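Long-range contacts in sialidase B (Streptococcus pneumoniae serotype 4, PDB 4XJW), which hydrolyses alpha-(2->3)-, alpha-(2->6)- and alpha-(2->8)-glycosidic linkages of terminal sialic acids in oligosaccharides, glycoproteins and glycolipids: residues Thr201-Phe206 / Ile223-Gly228; Gly228-Ser233 / Glu640-Asn645; Ala493-Lys498 / Ser538-Ile543; Val513-Phe518 / Tyr527-Asp532. The protein carries 1 engineered substitution. All coordinates share one frame; numbering follows the deposited sequence.

Contact 1: residues Thr201-Phe206 / Ile223-Gly228; sequences TQANYF and IDARYG. With DMS (dimethyl sulfoxide), chain C.
Ile223 sets CG1 3.9 Å from CB of Phe206, while its CG2 approaches CD1 of the Phe206 ring. Asp224 O takes a CA-H...O contact of 3.3 Å from CA of Phe206. Ala225 pairs with Phe206 as an antiparallel non-hydrogen-bonded pair, and its CB also meets CB of Ala203 at 3.8 Å. Arg226 forms the next, hydrogen-bonded pair: its N bonds Tyr205 O at 2.8 Å; the return bond from Tyr205 N is weak. Its extended side chain presents NE and NH2 side-on to Asp224 OD2. NH1 pairs with Asp232, and NH2 also donates to the oxygen of a dimethyl sulfoxide (3.1 Å), probably from the crystallisation liquor. Beyond the strand, Tyr227 has CG beside the backbone N (chi1 -64°). Its ring swings back over Ala203, whose CB sits over the face, 3.6 Å from the centroid: a CH-pi contact. Tyr227 OH donates to Thr201 O at 2.7 Å and also bonds Asn238. The hairpin thus sets the guanidinium, oriented by its two bonds to Asp224 OD2, beside the loop carrying Asp232, the probable proton acceptor.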
loop_
_atom_site.group_PDB
_atom_site.type_symbol
_atom_site.label_atom_id
_atom_site.label_comp_id
_atom_site.label_asym_id
_atom_site.label_seq_id
_atom_site.Cartn_x
_atom_site.Cartn_y
_atom_site.Cartn_z
ATOM N N THR A 201 0.920 -9.096 11.328
ATOM C CA THR A 201 0.278 -9.612 10.116
ATOM C C THR A 201 1.140 -10.650 9.412
ATOM O O THR A 201 0.616 -11.528 8.719
ATOM C CB THR A 201 -0.073 -8.508 9.085
ATOM O OG1 THR A 201 1.122 -7.962 8.505
ATOM C CG2 THR A 201 -0.905 -7.403 9.721
ATOM N N GLN A 202 2.453 -10.540 9.609
ATOM C CA GLN A 202 3.450 -11.337 8.894
ATOM C C GLN A 202 3.385 -11.196 7.375
ATOM O O GLN A 202 3.959 -12.002 6.640
ATOM C CB GLN A 202 3.409 -12.802 9.338
ATOM C CG GLN A 202 3.875 -12.980 10.779
ATOM C CD GLN A 202 5.356 -12.676 10.969
ATOM O OE1 GLN A 202 5.733 -11.637 11.528
ATOM N NE2 GLN A 202 6.204 -13.595 10.533
ATOM N N ALA A 203 2.712 -10.155 6.900
ATOM C CA ALA A 203 2.840 -9.820 5.490
ATOM C C ALA A 203 4.042 -8.924 5.315
ATOM O O ALA A 203 4.285 -8.018 6.115
ATOM C CB ALA A 203 1.592 -9.122 4.982
ATOM N N ASN A 204 4.798 -9.160 4.255
ATOM C CA ASN A 204 5.949 -8.326 3.977
ATOM C C ASN A 204 5.581 -7.088 3.169
ATOM O O ASN A 204 6.409 -6.191 3.011
ATOM C CB ASN A 204 7.030 -9.141 3.254
ATOM C CG ASN A 204 8.428 -8.535 3.386
ATOM O OD1 ASN A 204 8.752 -7.861 4.372
ATOM N ND2 ASN A 204 9.270 -8.785 2.385
ATOM N N TYR A 205 4.338 -7.025 2.677
ATOM C CA TYR A 205 3.914 -5.930 1.788
ATOM C C TYR A 205 2.550 -5.397 2.190
ATOM O O TYR A 205 1.732 -6.133 2.741
ATOM C CB TYR A 205 3.909 -6.388 0.322
ATOM C CG TYR A 205 5.221 -7.039 -0.048
ATOM C CD1 TYR A 205 6.330 -6.263 -0.400
ATOM C CD2 TYR A 205 5.375 -8.413 0.058
ATOM C CE1 TYR A 205 7.556 -6.854 -0.690
ATOM C CE2 TYR A 205 6.588 -9.013 -0.224
ATOM C CZ TYR A 205 7.665 -8.237 -0.584
ATOM O OH TYR A 205 8.860 -8.852 -0.835
ATOM N N PHE A 206 2.317 -4.114 1.920
ATOM C CA PHE A 206 1.039 -3.478 2.243
ATOM C C PHE A 206 0.642 -2.565 1.115
ATOM O O PHE A 206 1.502 -1.958 0.469
ATOM C CB PHE A 206 1.131 -2.677 3.547
ATOM C CG PHE A 206 1.476 -3.519 4.722
ATOM C CD1 PHE A 206 0.491 -4.224 5.395
ATOM C CD2 PHE A 206 2.796 -3.664 5.111
ATOM C CE1 PHE A 206 0.812 -5.042 6.449
ATOM C CE2 PHE A 206 3.127 -4.467 6.188
ATOM C CZ PHE A 206 2.135 -5.169 6.850
ATOM N N ILE A 223 -6.046 -1.790 5.795
ATOM C CA ILE A 223 -5.009 -1.983 4.788
ATOM C C ILE A 223 -5.109 -3.383 4.212
ATOM O O ILE A 223 -5.630 -4.293 4.863
ATOM C CB ILE A 223 -3.601 -1.755 5.416
ATOM C CG1 ILE A 223 -2.527 -1.565 4.347
ATOM C CG2 ILE A 223 -3.166 -2.926 6.275
ATOM C CD1 ILE A 223 -1.971 -0.212 4.308
ATOM N N ASP A 224 -4.647 -3.539 2.975
ATOM C CA ASP A 224 -4.356 -4.857 2.412
ATOM C C ASP A 224 -3.002 -5.303 2.945
ATOM O O ASP A 224 -1.998 -4.633 2.705
ATOM C CB ASP A 224 -4.201 -4.774 0.889
ATOM C CG ASP A 224 -5.515 -4.720 0.123
ATOM O OD1 ASP A 224 -6.560 -4.265 0.629
ATOM O OD2 ASP A 224 -5.465 -5.113 -1.065
ATOM N N ALA A 225 -2.986 -6.416 3.675
ATOM C CA ALA A 225 -1.763 -7.077 4.087
ATOM C C ALA A 225 -1.478 -8.062 2.946
ATOM O O ALA A 225 -2.171 -9.071 2.810
ATOM C CB ALA A 225 -1.976 -7.808 5.409
ATOM N N ARG A 226 -0.494 -7.743 2.111
ATOM C CA ARG A 226 -0.274 -8.508 0.890
ATOM C C ARG A 226 0.940 -9.419 1.041
ATOM O O ARG A 226 2.059 -8.961 1.318
ATOM C CB ARG A 226 -0.146 -7.566 -0.313
ATOM C CG ARG A 226 -1.397 -6.714 -0.562
ATOM C CD ARG A 226 -1.515 -6.295 -2.020
ATOM N NE ARG A 226 -2.780 -5.610 -2.271
ATOM C CZ ARG A 226 -3.135 -5.110 -3.447
ATOM N NH1 ARG A 226 -2.312 -5.215 -4.487
ATOM N NH2 ARG A 226 -4.310 -4.513 -3.580
ATOM N N TYR A 227 0.712 -10.720 0.870
ATOM C CA TYR A 227 1.750 -11.699 1.186
ATOM C C TYR A 227 2.638 -12.063 -0.000
ATOM O O TYR A 227 3.840 -12.254 0.183
ATOM C CB TYR A 227 1.138 -12.953 1.837
ATOM C CG TYR A 227 0.496 -12.639 3.162
ATOM C CD1 TYR A 227 -0.800 -12.121 3.221
ATOM C CD2 TYR A 227 1.197 -12.818 4.354
ATOM C CE1 TYR A 227 -1.386 -11.797 4.438
ATOM C CE2 TYR A 227 0.614 -12.492 5.587
ATOM C CZ TYR A 227 -0.676 -11.990 5.609
ATOM O OH TYR A 227 -1.276 -11.663 6.806
ATOM N N GLY A 228 2.037 -12.145 -1.188
ATOM C CA GLY A 228 2.723 -12.576 -2.401
ATOM C C GLY A 228 3.246 -11.400 -3.203
ATOM O O GLY A 228 2.851 -11.171 -4.359
HETATM S S DMS C . -6.407 -1.744 -6.265
HETATM O O DMS C . -6.278 -2.896 -5.308
HETATM C C1 DMS C . -4.751 -1.362 -6.901
HETATM C C2 DMS C . -7.126 -2.411 -7.791
HETATM O O HOH W 1 4.918 -11.737 2.767
#

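Contact 2: residues Gly228-Ser233 / Glu640-Asn645; sequences GGTHDS and ELHLSN
His642 ND1 accepts the backbone N-H of Thr230 at 2.9 Å, in a nearly straight bond (163°) that lies in the imidazole plane. A second bond runs the other way: His642 N donates to Thr230 OG1, also at 2.9 Å. Thr230 can make it because OG1 stands between its own backbone N and carbonyl carbon (chi1 51°), which turns the hydroxyl to the 640-645 loop. The methyl CG2 lies alongside the same backbone, 3.6 Å from His642 N. Gly229 passes close to the ring, with CA 3.3 Å from His642 ND1.

The CE1 edge of the imidazole meets His231. The two rings form a T-shaped pair with planes at 87°. The edge of His642 points to the face of His231, and CE1 of His642 comes 3.3 Å from NE2 of His231, toward the rim of that face. Leu641 CB covers the centre of one His642 face. His642 NE2 bonds to the carbonyl of Lys277, and Trp270 makes another edge-to-face pair with the ring.

Asp232, the probable proton acceptor, follows His231 directly. With ND1 accepting from Thr230 and NE2 facing a carbonyl, the imidazole of His642 is probably neutral, protonated on NE2. Its rotation is fixed from both ends, and it pins the start of the loop that carries Asp232 to the C-terminal part of the chain.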
loop_
_atom_site.group_PDB
_atom_site.type_symbol
_atom_site.label_atom_id
_atom_site.label_comp_id
_atom_site.label_asym_id
_atom_site.label_seq_id
_atom_site.Cartn_x
_atom_site.Cartn_y
_atom_site.Cartn_z
ATOM N N GLY A 228 2.037 -12.145 -1.188
ATOM C CA GLY A 228 2.723 -12.576 -2.401
ATOM C C GLY A 228 3.246 -11.400 -3.203
ATOM O O GLY A 228 2.851 -11.171 -4.359
ATOM N N GLY A 229 4.156 -10.641 -2.598
ATOM C CA GLY A 229 4.588 -9.392 -3.196
ATOM C C GLY A 229 3.447 -8.385 -3.157
ATOM O O GLY A 229 2.473 -8.572 -2.426
ATOM N N THR A 230 3.544 -7.333 -3.962
ATOM C CA THR A 230 2.533 -6.272 -3.974
ATOM C C THR A 230 1.378 -6.507 -4.946
ATOM O O THR A 230 0.471 -5.679 -5.030
ATOM C CB THR A 230 3.164 -4.901 -4.234
ATOM O OG1 THR A 230 3.997 -4.976 -5.401
ATOM C CG2 THR A 230 3.992 -4.450 -3.042
ATOM N N HIS A 231 1.404 -7.634 -5.670
ATOM C CA HIS A 231 0.391 -7.920 -6.694
ATOM C C HIS A 231 -1.053 -7.864 -6.181
ATOM O O HIS A 231 -1.351 -8.313 -5.063
ATOM C CB HIS A 231 0.588 -9.314 -7.292
ATOM C CG HIS A 231 1.890 -9.514 -7.995
ATOM N ND1 HIS A 231 2.381 -8.637 -8.940
ATOM C CD2 HIS A 231 2.796 -10.521 -7.911
ATOM C CE1 HIS A 231 3.536 -9.088 -9.400
ATOM N NE2 HIS A 231 3.805 -10.232 -8.793
ATOM N N ASP A 232 -1.954 -7.340 -7.010
ATOM C CA ASP A 232 -3.379 -7.483 -6.746
ATOM C C ASP A 232 -3.747 -8.969 -6.813
ATOM O O ASP A 232 -2.979 -9.783 -7.340
ATOM C CB ASP A 232 -4.238 -6.778 -7.805
ATOM C CG ASP A 232 -4.056 -5.271 -7.849
ATOM O OD1 ASP A 232 -3.353 -4.700 -7.002
ATOM O OD2 ASP A 232 -4.628 -4.658 -8.785
ATOM N N SER A 233 -4.936 -9.311 -6.335
ATOM C CA SER A 233 -5.497 -10.651 -6.523
ATOM C C SER A 233 -5.441 -11.050 -8.009
ATOM O O SER A 233 -5.587 -10.176 -8.860
ATOM C CB SER A 233 -6.944 -10.676 -6.040
ATOM O OG SER A 233 -7.020 -10.320 -4.669
ATOM N N GLU A 640 8.891 -0.874 -9.653
ATOM C CA GLU A 640 8.766 -0.611 -8.213
ATOM C C GLU A 640 7.843 -1.595 -7.497
ATOM O O GLU A 640 7.273 -1.265 -6.465
ATOM C CB GLU A 640 8.361 0.855 -7.969
ATOM C CG GLU A 640 9.328 1.848 -8.625
ATOM C CD GLU A 640 9.270 3.265 -8.093
ATOM O OE1 GLU A 640 8.445 3.552 -7.180
ATOM O OE2 GLU A 640 10.073 4.094 -8.585
ATOM N N LEU A 641 7.693 -2.792 -8.064
ATOM C CA LEU A 641 6.937 -3.875 -7.438
ATOM C C LEU A 641 7.661 -4.355 -6.194
ATOM O O LEU A 641 8.888 -4.268 -6.104
ATOM C CB LEU A 641 6.818 -5.061 -8.395
ATOM C CG LEU A 641 6.163 -4.744 -9.736
ATOM C CD1 LEU A 641 6.268 -5.963 -10.618
ATOM C CD2 LEU A 641 4.711 -4.385 -9.526
ATOM N N HIS A 642 6.896 -4.835 -5.218
ATOM C CA HIS A 642 7.453 -5.612 -4.104
ATOM C C HIS A 642 8.439 -4.828 -3.237
ATOM O O HIS A 642 9.554 -5.302 -2.951
ATOM C CB HIS A 642 8.107 -6.910 -4.613
ATOM C CG HIS A 642 7.307 -7.604 -5.678
ATOM N ND1 HIS A 642 5.928 -7.672 -5.646
ATOM C CD2 HIS A 642 7.693 -8.198 -6.831
ATOM C CE1 HIS A 642 5.502 -8.304 -6.729
ATOM N NE2 HIS A 642 6.551 -8.649 -7.457
ATOM N N LEU A 643 8.014 -3.640 -2.812
ATOM C CA LEU A 643 8.798 -2.813 -1.901
ATOM C C LEU A 643 8.173 -2.882 -0.530
ATOM O O LEU A 643 6.946 -2.796 -0.411
ATOM C CB LEU A 643 8.823 -1.352 -2.355
ATOM C CG LEU A 643 9.237 -1.071 -3.803
ATOM C CD1 LEU A 643 9.096 0.409 -4.131
ATOM C CD2 LEU A 643 10.647 -1.549 -4.082
ATOM N N SER A 644 9.019 -3.008 0.487
ATOM C CA SER A 644 8.541 -3.030 1.862
ATOM C C SER A 644 8.575 -1.660 2.540
ATOM O O SER A 644 9.463 -0.833 2.294
ATOM C CB SER A 644 9.336 -4.039 2.675
ATOM O OG SER A 644 9.113 -5.344 2.189
ATOM N N ASN A 645 7.583 -1.427 3.395
ATOM C CA ASN A 645 7.540 -0.246 4.257
ATOM C C ASN A 645 7.519 1.064 3.487
ATOM O O ASN A 645 8.198 2.037 3.851
ATOM C CB ASN A 645 8.693 -0.277 5.273
ATOM C CG ASN A 645 8.514 -1.341 6.326
ATOM O OD1 ASN A 645 7.555 -2.108 6.292
ATOM N ND2 ASN A 645 9.451 -1.404 7.270
#

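Contact 3: residues Ala493-Lys498 / Ser538-Ile543; sequences ASIPFK and SKVSYI
Val540 CG2 points at the CD corner of the Pro496 ring. Val540 CB lies 4.1 Å from Pro496 CD. From there CG2 goes furthest: it meets Pro496 CD at 3.7 Å, Ser494 O at 4.1 Å and Ile495 CG2 at 4.2 Å. The branch is aimed by the first torsion, which puts CG1 anti to the backbone N (chi1 173°) and CG2 beside that N. Val540 also touches Phe518 of strand 513-518, next but one in the sheet.

Tyr542 makes the second touch. Its ring and that of Phe497 come from opposite directions. Phe497 CZ lies in the plane of the tyrosine ring, at its edge, 3.3 Å from Tyr542 OH and 4.0 Å from Tyr542 CE1. The hydroxyl oxygen also nears Pro496 CG.

A water joins the backbones at the other end. It donates to Ser538 O at 2.8 Å and only weakly to Ser494 O. The contact is otherwise apolar and small.

Strands 489-494 and 541-542 are each outermost in their own sheets. The loop just after 489-494 meets the segment around 541-542, and so joins two adjacent blades of the sialidase beta-propeller, in the region of the BNR repeats.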
loop_
_atom_site.group_PDB
_atom_site.type_symbol
_atom_site.label_atom_id
_atom_site.label_comp_id
_atom_site.label_asym_id
_atom_site.label_seq_id
_atom_site.Cartn_x
_atom_site.Cartn_y
_atom_site.Cartn_z
ATOM N N ALA A 493 -25.267 5.294 -10.919
ATOM C CA ALA A 493 -24.981 6.558 -11.571
ATOM C C ALA A 493 -24.105 6.295 -12.789
ATOM O O ALA A 493 -22.952 5.888 -12.665
ATOM C CB ALA A 493 -24.287 7.500 -10.615
ATOM N N SER A 494 -24.661 6.498 -13.979
ATOM C CA SER A 494 -23.918 6.235 -15.210
ATOM C C SER A 494 -22.701 7.135 -15.325
ATOM O O SER A 494 -22.751 8.300 -14.939
ATOM C CB SER A 494 -24.827 6.457 -16.416
ATOM O OG SER A 494 -25.529 5.277 -16.732
ATOM N N ILE A 495 -21.610 6.593 -15.858
ATOM C CA ILE A 495 -20.415 7.386 -16.106
ATOM C C ILE A 495 -19.951 7.186 -17.547
ATOM O O ILE A 495 -20.080 6.086 -18.100
ATOM C CB ILE A 495 -19.278 7.081 -15.076
ATOM C CG1 ILE A 495 -18.868 5.605 -15.126
ATOM C CG2 ILE A 495 -19.703 7.476 -13.666
ATOM C CD1 ILE A 495 -17.788 5.238 -14.103
ATOM N N PRO A 496 -19.412 8.249 -18.167
ATOM C CA PRO A 496 -19.062 8.186 -19.598
ATOM C C PRO A 496 -17.877 7.256 -19.883
ATOM O O PRO A 496 -17.032 7.586 -20.719
ATOM C CB PRO A 496 -18.676 9.637 -19.929
ATOM C CG PRO A 496 -19.205 10.476 -18.789
ATOM C CD PRO A 496 -19.167 9.584 -17.593
ATOM N N PHE A 497 -17.833 6.104 -19.218
ATOM C CA PHE A 497 -16.668 5.231 -19.256
ATOM C C PHE A 497 -17.035 3.764 -19.330
ATOM O O PHE A 497 -17.914 3.293 -18.607
ATOM C CB PHE A 497 -15.792 5.461 -18.017
ATOM C CG PHE A 497 -15.326 6.875 -17.868
ATOM C CD1 PHE A 497 -14.364 7.386 -18.724
ATOM C CD2 PHE A 497 -15.861 7.700 -16.884
ATOM C CE1 PHE A 497 -13.939 8.690 -18.606
ATOM C CE2 PHE A 497 -15.438 9.014 -16.757
ATOM C CZ PHE A 497 -14.479 9.509 -17.626
ATOM N N LYS A 498 -16.356 3.044 -20.215
ATOM C CA LYS A 498 -16.415 1.594 -20.204
ATOM C C LYS A 498 -15.199 1.035 -19.486
ATOM O O LYS A 498 -14.067 1.464 -19.726
ATOM C CB LYS A 498 -16.471 1.042 -21.627
ATOM C CG LYS A 498 -17.865 0.989 -22.202
ATOM C CD LYS A 498 -17.836 0.393 -23.597
ATOM C CE LYS A 498 -19.196 0.477 -24.268
ATOM N NZ LYS A 498 -19.107 0.125 -25.712
ATOM N N SER A 538 -26.168 13.482 -10.337
ATOM C CA SER A 538 -26.057 14.410 -11.457
ATOM C C SER A 538 -25.194 13.864 -12.590
ATOM O O SER A 538 -24.555 12.809 -12.469
ATOM C CB SER A 538 -25.422 15.700 -10.975
ATOM O OG SER A 538 -24.034 15.495 -10.759
ATOM N N LYS A 539 -25.157 14.596 -13.699
ATOM C CA LYS A 539 -24.180 14.308 -14.729
ATOM C C LYS A 539 -22.763 14.514 -14.189
ATOM O O LYS A 539 -22.559 15.079 -13.099
ATOM C CB LYS A 539 -24.407 15.174 -15.972
ATOM C CG LYS A 539 -25.803 15.080 -16.556
ATOM C CD LYS A 539 -26.219 13.640 -16.812
ATOM C CE LYS A 539 -27.096 13.560 -18.047
ATOM N NZ LYS A 539 -27.996 14.748 -18.111
ATOM N N VAL A 540 -21.795 14.053 -14.968
ATOM C CA VAL A 540 -20.388 14.081 -14.593
ATOM C C VAL A 540 -19.709 15.360 -15.064
ATOM O O VAL A 540 -19.916 15.801 -16.200
ATOM C CB VAL A 540 -19.661 12.863 -15.174
ATOM C CG1 VAL A 540 -18.165 12.932 -14.945
ATOM C CG2 VAL A 540 -20.256 11.572 -14.619
ATOM N N SER A 541 -18.925 15.965 -14.180
ATOM C CA SER A 541 -18.056 17.086 -14.520
ATOM C C SER A 541 -16.612 16.710 -14.209
ATOM O O SER A 541 -16.356 15.654 -13.626
ATOM C CB SER A 541 -18.444 18.325 -13.721
ATOM O OG SER A 541 -19.727 18.774 -14.098
ATOM N N TYR A 542 -15.677 17.575 -14.588
ATOM C CA TYR A 542 -14.262 17.326 -14.368
ATOM C C TYR A 542 -13.575 18.498 -13.704
ATOM O O TYR A 542 -13.964 19.646 -13.882
ATOM C CB TYR A 542 -13.556 16.978 -15.687
ATOM C CG TYR A 542 -14.146 15.771 -16.364
ATOM C CD1 TYR A 542 -13.670 14.494 -16.088
ATOM C CD2 TYR A 542 -15.190 15.904 -17.273
ATOM C CE1 TYR A 542 -14.218 13.385 -16.699
ATOM C CE2 TYR A 542 -15.743 14.803 -17.887
ATOM C CZ TYR A 542 -15.248 13.546 -17.601
ATOM O OH TYR A 542 -15.797 12.446 -18.212
ATOM N N ILE A 543 -12.552 18.191 -12.916
ATOM C CA ILE A 543 -11.713 19.206 -12.319
ATOM C C ILE A 543 -10.618 19.558 -13.318
ATOM O O ILE A 543 -9.858 18.690 -13.740
ATOM C CB ILE A 543 -11.105 18.677 -10.995
ATOM C CG1 ILE A 543 -12.224 18.345 -10.007
ATOM C CG2 ILE A 543 -10.089 19.657 -10.408
ATOM C CD1 ILE A 543 -11.740 17.652 -8.744
HETATM O O HOH W 2 -24.751 10.024 -12.777
#

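Contact 4: residues Val513-Phe518 / Tyr527-Asp532; sequences VIRTFF and YMTSRD
Val513 lays CG1 3.9 Å from CG2 of Thr529 and runs beside Arg531, whose guanidinium takes the valine methyl over one face. Ile514 and Ser530 form a hydrogen-bonded antiparallel pair: Ile514 N to Ser530 O and Ser530 N to Ile514 O, both 2.8 Å. Arg515 reaches across the sheet face. CG stands anti to its backbone N (chi1 -179°), and the bend at chi3 brings NE and NH2 side-on to one atom, Thr529 OG1, at 2.9 and 3.1 Å. Its CD meets Tyr527 CD1 at 3.5 Å. Tyr527 CE1 lies over one face of the guanidinium, the two planes 33° apart. NH1 of Arg515 goes to the carbonyl of Asp596, whose carboxylate salt-bridges Arg531. The two strands are a beta hairpin in the middle of a four-stranded antiparallel sheet, one blade of the sialidase propeller, and BNR repeat 4 begins within the second strand. Thr516 pairs with Met528; its N gives a nearly straight bond (171°) to Met528 O. Thr516 OG1 bonds to Tyr478 OH of the adjacent sheet. Phe517 CD1 touches Tyr527 CB at 3.9 Å, on the face that carries Arg515. Phe518 instead sends CE1 to Met528 CE, 4.2 Å away, and also packs on Leu476 and Ala504.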
loop_
_atom_site.group_PDB
_atom_site.type_symbol
_atom_site.label_atom_id
_atom_site.label_comp_id
_atom_site.label_asym_id
_atom_site.label_seq_id
_atom_site.Cartn_x
_atom_site.Cartn_y
_atom_site.Cartn_z
ATOM N N VAL A 513 -26.398 16.868 0.651
ATOM C CA VAL A 513 -25.678 17.118 -0.598
ATOM C C VAL A 513 -24.329 16.416 -0.556
ATOM O O VAL A 513 -23.469 16.770 0.248
ATOM C CB VAL A 513 -25.456 18.613 -0.814
ATOM C CG1 VAL A 513 -24.753 18.877 -2.139
ATOM C CG2 VAL A 513 -26.799 19.351 -0.765
ATOM N N ILE A 514 -24.149 15.437 -1.439
ATOM C CA ILE A 514 -22.927 14.651 -1.494
ATOM C C ILE A 514 -22.195 14.923 -2.797
ATOM O O ILE A 514 -22.787 14.838 -3.881
ATOM C CB ILE A 514 -23.238 13.153 -1.437
ATOM C CG1 ILE A 514 -24.065 12.802 -0.202
ATOM C CG2 ILE A 514 -21.951 12.328 -1.451
ATOM C CD1 ILE A 514 -24.660 11.402 -0.261
ATOM N N ARG A 515 -20.912 15.257 -2.714
ATOM C CA ARG A 515 -20.112 15.277 -3.931
ATOM C C ARG A 515 -19.146 14.105 -3.936
ATOM O O ARG A 515 -18.449 13.857 -2.957
ATOM C CB ARG A 515 -19.359 16.581 -4.129
ATOM C CG ARG A 515 -18.557 16.570 -5.442
ATOM C CD ARG A 515 -18.404 17.940 -6.023
ATOM N NE ARG A 515 -19.705 18.544 -6.250
ATOM C CZ ARG A 515 -19.902 19.852 -6.330
ATOM N NH1 ARG A 515 -18.876 20.679 -6.216
ATOM N NH2 ARG A 515 -21.125 20.331 -6.508
ATOM N N THR A 516 -19.143 13.375 -5.052
ATOM C CA THR A 516 -18.269 12.221 -5.237
ATOM C C THR A 516 -17.164 12.582 -6.212
ATOM O O THR A 516 -17.454 13.046 -7.307
ATOM C CB THR A 516 -19.062 11.045 -5.791
ATOM O OG1 THR A 516 -20.133 10.721 -4.892
ATOM C CG2 THR A 516 -18.169 9.829 -5.965
ATOM N N PHE A 517 -15.909 12.384 -5.808
ATOM C CA PHE A 517 -14.754 12.582 -6.683
ATOM C C PHE A 517 -14.252 11.221 -7.120
ATOM O O PHE A 517 -14.130 10.308 -6.302
ATOM C CB PHE A 517 -13.644 13.345 -5.951
ATOM C CG PHE A 517 -14.079 14.691 -5.443
ATOM C CD1 PHE A 517 -14.069 15.805 -6.276
ATOM C CD2 PHE A 517 -14.521 14.838 -4.144
ATOM C CE1 PHE A 517 -14.466 17.040 -5.815
ATOM C CE2 PHE A 517 -14.933 16.077 -3.672
ATOM C CZ PHE A 517 -14.910 17.178 -4.506
ATOM N N PHE A 518 -13.972 11.056 -8.410
ATOM C CA PHE A 518 -13.537 9.744 -8.873
ATOM C C PHE A 518 -12.514 9.726 -9.993
ATOM O O PHE A 518 -12.399 10.659 -10.782
ATOM C CB PHE A 518 -14.726 8.819 -9.191
ATOM C CG PHE A 518 -15.599 9.284 -10.340
ATOM C CD1 PHE A 518 -16.504 10.319 -10.165
ATOM C CD2 PHE A 518 -15.522 8.656 -11.575
ATOM C CE1 PHE A 518 -17.322 10.733 -11.214
ATOM C CE2 PHE A 518 -16.336 9.052 -12.619
ATOM C CZ PHE A 518 -17.237 10.097 -12.437
ATOM N N TYR A 527 -16.234 14.359 -11.098
ATOM C CA TYR A 527 -17.142 14.423 -9.962
ATOM C C TYR A 527 -18.595 14.448 -10.381
ATOM O O TYR A 527 -18.919 14.791 -11.521
ATOM C CB TYR A 527 -16.801 15.597 -9.029
ATOM C CG TYR A 527 -16.991 16.974 -9.622
ATOM C CD1 TYR A 527 -18.208 17.628 -9.517
ATOM C CD2 TYR A 527 -15.945 17.621 -10.270
ATOM C CE1 TYR A 527 -18.387 18.884 -10.044
ATOM C CE2 TYR A 527 -16.105 18.881 -10.799
ATOM C CZ TYR A 527 -17.340 19.508 -10.681
ATOM O OH TYR A 527 -17.520 20.766 -11.205
ATOM N N MET A 528 -19.455 14.031 -9.463
ATOM C CA MET A 528 -20.896 14.129 -9.616
ATOM C C MET A 528 -21.463 14.505 -8.259
ATOM O O MET A 528 -20.784 14.372 -7.237
ATOM C CB MET A 528 -21.507 12.812 -10.098
ATOM C CG MET A 528 -21.195 11.595 -9.234
ATOM S SD MET A 528 -22.135 10.109 -9.672
ATOM C CE MET A 528 -21.439 9.726 -11.277
ATOM N N THR A 529 -22.713 14.954 -8.244
ATOM C CA THR A 529 -23.341 15.445 -7.020
ATOM C C THR A 529 -24.723 14.846 -6.830
ATOM O O THR A 529 -25.491 14.706 -7.798
ATOM C CB THR A 529 -23.478 16.974 -7.056
ATOM O OG1 THR A 529 -22.202 17.570 -7.318
ATOM C CG2 THR A 529 -24.048 17.527 -5.738
ATOM N N SER A 530 -25.038 14.501 -5.582
ATOM C CA SER A 530 -26.395 14.128 -5.198
ATOM C C SER A 530 -26.927 15.193 -4.245
ATOM O O SER A 530 -26.184 15.707 -3.414
ATOM C CB SER A 530 -26.413 12.764 -4.509
ATOM O OG SER A 530 -27.708 12.458 -4.008
ATOM N N ARG A 531 -28.212 15.516 -4.368
ATOM C CA ARG A 531 -28.848 16.503 -3.496
ATOM C C ARG A 531 -30.041 15.892 -2.775
ATOM O O ARG A 531 -30.919 16.608 -2.275
ATOM C CB ARG A 531 -29.271 17.725 -4.310
ATOM C CG ARG A 531 -28.103 18.455 -4.941
ATOM C CD ARG A 531 -28.532 19.634 -5.789
ATOM N NE ARG A 531 -27.369 20.373 -6.273
ATOM C CZ ARG A 531 -26.680 21.236 -5.532
ATOM N NH1 ARG A 531 -27.035 21.469 -4.274
ATOM N NH2 ARG A 531 -25.626 21.861 -6.040
ATOM N N ASP A 532 -30.067 14.564 -2.717
ATOM C CA ASP A 532 -31.116 13.841 -2.014
ATOM C C ASP A 532 -30.543 12.656 -1.248
ATOM O O ASP A 532 -31.135 11.580 -1.219
ATOM C CB ASP A 532 -32.219 13.382 -2.977
ATOM C CG ASP A 532 -31.683 12.601 -4.163
ATOM O OD1 ASP A 532 -30.504 12.180 -4.141
ATOM O OD2 ASP A 532 -32.455 12.396 -5.124
#

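In the fold
From the N terminus, contact 1 closes first, a short hairpin between strands 205-213 and 219-226. Gly228 ends it and opens contact 2, so the two lie in series. Contact 2 closes only near the C terminus, joining the loop before strand 237-244 to the loop before strand 647-652. Contacts 1 and 2 touch through the Arg226-Asp232 salt bridge. Inside the long loop of contact 2, contact 3 links two propeller sheets through strands 489-494 and 541-542. Contact 4 nests within contact 3 and pairs strands 513-518 and 526-530. These two touch, because strand 541-542 neighbours 526-530. Contacts 2 and 4 stay about 16 Å apart at their nearest atoms.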